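Long-range contact in endoglucanase (Clostridium thermocellum, PDB 2YIK), which probably hydrolyses internal beta-1,4-glucosidic bonds of cellulose, as a family 9 glycoside hydrolase: residues A[311-315]-A[367-372]. Sequence-based numbering, arbitrary orientation.
Sequences PPGWI and DLLDKW
Pro312 and Leu368 bring the two backbones together, with their CA atoms 3.9 Å apart, where the loop 311-315 turns against one side of helix 363-373. The prolyl ring of Pro312 lies alongside the start of the Asp367 side chain. Its CG is 3.9 Å from Asp367 CB, and both groups point the same way. Leu368 reaches into the bend of the loop. A chi1 of 172° carries CG away from the backbone N, and CD1 comes up against the carbonyl oxygens of Pro311, Pro312 and Trp314. It is 3.4 Å from Pro311 O. Leu368 CD2 touches Ile315 CD1 at 4.0 Å. One turn further along the helix, Trp372 makes the other apolar contact with Ile315. Ile315 CD1 rests over one face of the indole in a CH-pi contact, 3.8 Å from the centroid of the five-membered ring and 16° off its normal. CG2 of the same isoleucine packs closely on Trp372 CZ2, at 3.2 Å. Both residues also touch Ala399 of helix 392-408, and Trp372 further meets Trp420 of helix 416-428. The one hydrogen bond between the segments runs from Lys371 NZ to Pro312 O, at 3.1 Å. The lysine chain is bent at its third torsion, which brings NZ to the carbonyl. NZ stands well above the carbonyl plane, 68° out of it, so the bond is not directed at a lone pair. This polar grip lies at the partly exposed margin, while Ile315, Leu368 and Trp372 are buried. The contact lies away from the zinc and calcium sites and from the predicted catalytic histidine. It joins the loop between helices 296-305 and 322-336 to helix 363-373, a loop-to-helix packing in the helical (alpha/alpha)6-barrel catalytic domain of glycoside hydrolase family 9.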
loop_
_atom_site.group_PDB
_atom_site.type_symbol
_atom_site.label_atom_id
_atom_site.label_comp_id
_atom_site.label_asym_id
_atom_site.label_seq_id
_atom_site.Cartn_x
_atom_site.Cartn_y
_atom_site.Cartn_z
ATOM N N PRO A 311 10.396 -8.666 -12.463
ATOM C CA PRO A 311 10.954 -7.627 -11.593
ATOM C C PRO A 311 11.672 -6.411 -12.181
ATOM O O PRO A 311 11.347 -5.281 -11.843
ATOM C CB PRO A 311 11.855 -8.418 -10.648
ATOM C CG PRO A 311 11.124 -9.714 -10.500
ATOM C CD PRO A 311 10.719 -10.010 -11.942
ATOM N N PRO A 312 12.636 -6.626 -13.090
ATOM C CA PRO A 312 13.386 -5.502 -13.684
ATOM C C PRO A 312 12.636 -4.531 -14.580
ATOM O O PRO A 312 13.094 -3.405 -14.816
ATOM C CB PRO A 312 14.509 -6.195 -14.465
ATOM C CG PRO A 312 14.500 -7.622 -13.982
ATOM C CD PRO A 312 13.065 -7.910 -13.671
ATOM N N GLY A 313 11.479 -4.988 -15.044
ATOM C CA GLY A 313 10.651 -4.229 -15.957
ATOM C C GLY A 313 10.064 -2.918 -15.529
ATOM O O GLY A 313 10.370 -1.879 -16.117
ATOM N N TRP A 314 9.233 -2.999 -14.498
ATOM C CA TRP A 314 8.508 -1.878 -13.909
ATOM C C TRP A 314 9.093 -1.619 -12.507
ATOM O O TRP A 314 10.272 -1.943 -12.276
ATOM C CB TRP A 314 7.016 -2.312 -13.851
ATOM C CG TRP A 314 6.061 -1.178 -13.974
ATOM C CD1 TRP A 314 5.122 -0.802 -13.062
ATOM C CD2 TRP A 314 5.975 -0.233 -15.051
ATOM N NE1 TRP A 314 4.453 0.318 -13.497
ATOM C CE2 TRP A 314 4.954 0.685 -14.718
ATOM C CE3 TRP A 314 6.656 -0.083 -16.268
ATOM C CZ2 TRP A 314 4.608 1.749 -15.548
ATOM C CZ3 TRP A 314 6.307 0.983 -17.099
ATOM C CH2 TRP A 314 5.290 1.879 -16.736
ATOM N N ILE A 315 8.327 -1.058 -11.561
ATOM C CA ILE A 315 8.799 -0.964 -10.185
ATOM C C ILE A 315 7.602 -1.330 -9.258
ATOM O O ILE A 315 6.483 -1.524 -9.746
ATOM C CB ILE A 315 9.641 0.396 -9.845
ATOM C CG1 ILE A 315 10.220 0.254 -8.433
ATOM C CG2 ILE A 315 8.855 1.627 -10.123
ATOM C CD1 ILE A 315 11.732 0.363 -8.533
ATOM N N ASP A 367 19.087 -6.291 -11.223
ATOM C CA ASP A 367 18.877 -5.760 -12.569
ATOM C C ASP A 367 17.957 -4.541 -12.526
ATOM O O ASP A 367 18.173 -3.561 -13.236
ATOM C CB ASP A 367 18.250 -6.819 -13.478
ATOM C CG ASP A 367 19.232 -7.898 -13.884
ATOM O OD1 ASP A 367 20.419 -7.796 -13.512
ATOM O OD2 ASP A 367 18.819 -8.846 -14.582
ATOM N N LEU A 368 16.919 -4.620 -11.700
ATOM C CA LEU A 368 15.969 -3.526 -11.555
ATOM C C LEU A 368 16.689 -2.296 -11.012
ATOM O O LEU A 368 16.530 -1.185 -11.519
ATOM C CB LEU A 368 14.857 -3.923 -10.586
ATOM C CG LEU A 368 13.882 -2.824 -10.165
ATOM C CD1 LEU A 368 13.049 -2.381 -11.371
ATOM C CD2 LEU A 368 12.993 -3.348 -9.034
ATOM N N LEU A 369 17.488 -2.514 -9.974
ATOM C CA LEU A 369 18.231 -1.437 -9.343
ATOM C C LEU A 369 19.329 -0.841 -10.220
ATOM O O LEU A 369 19.573 0.361 -10.164
ATOM C CB LEU A 369 18.801 -1.913 -8.001
ATOM C CG LEU A 369 17.731 -2.131 -6.924
ATOM C CD1 LEU A 369 18.366 -2.728 -5.676
ATOM C CD2 LEU A 369 17.052 -0.804 -6.593
ATOM N N ASP A 370 19.996 -1.671 -11.018
ATOM C CA ASP A 370 21.033 -1.152 -11.911
ATOM C C ASP A 370 20.347 -0.246 -12.924
ATOM O O ASP A 370 20.892 0.772 -13.342
ATOM C CB ASP A 370 21.743 -2.275 -12.676
ATOM C CG ASP A 370 22.735 -3.039 -11.817
ATOM O OD1 ASP A 370 23.204 -2.488 -10.796
ATOM O OD2 ASP A 370 23.056 -4.191 -12.176
ATOM N N LYS A 371 19.133 -0.632 -13.298
ATOM C CA LYS A 371 18.357 0.117 -14.269
ATOM C C LYS A 371 17.951 1.476 -13.706
ATOM O O LYS A 371 18.160 2.506 -14.356
ATOM C CB LYS A 371 17.122 -0.695 -14.677
ATOM C CG LYS A 371 16.492 -0.266 -16.001
ATOM C CD LYS A 371 15.340 -1.171 -16.423
ATOM C CE LYS A 371 15.828 -2.554 -16.820
ATOM N NZ LYS A 371 14.746 -3.348 -17.463
ATOM N N TRP A 372 17.379 1.477 -12.501
ATOM C CA TRP A 372 16.935 2.711 -11.851
ATOM C C TRP A 372 18.047 3.644 -11.365
ATOM O O TRP A 372 17.961 4.859 -11.522
ATOM C CB TRP A 372 16.008 2.389 -10.666
ATOM C CG TRP A 372 14.567 2.210 -11.060
ATOM C CD1 TRP A 372 13.992 1.099 -11.620
ATOM C CD2 TRP A 372 13.534 3.200 -10.981
ATOM N NE1 TRP A 372 12.668 1.338 -11.891
ATOM C CE2 TRP A 372 12.360 2.615 -11.507
ATOM C CE3 TRP A 372 13.485 4.517 -10.507
ATOM C CZ2 TRP A 372 11.150 3.314 -11.584
ATOM C CZ3 TRP A 372 12.281 5.210 -10.582
ATOM C CH2 TRP A 372 11.129 4.603 -11.114
#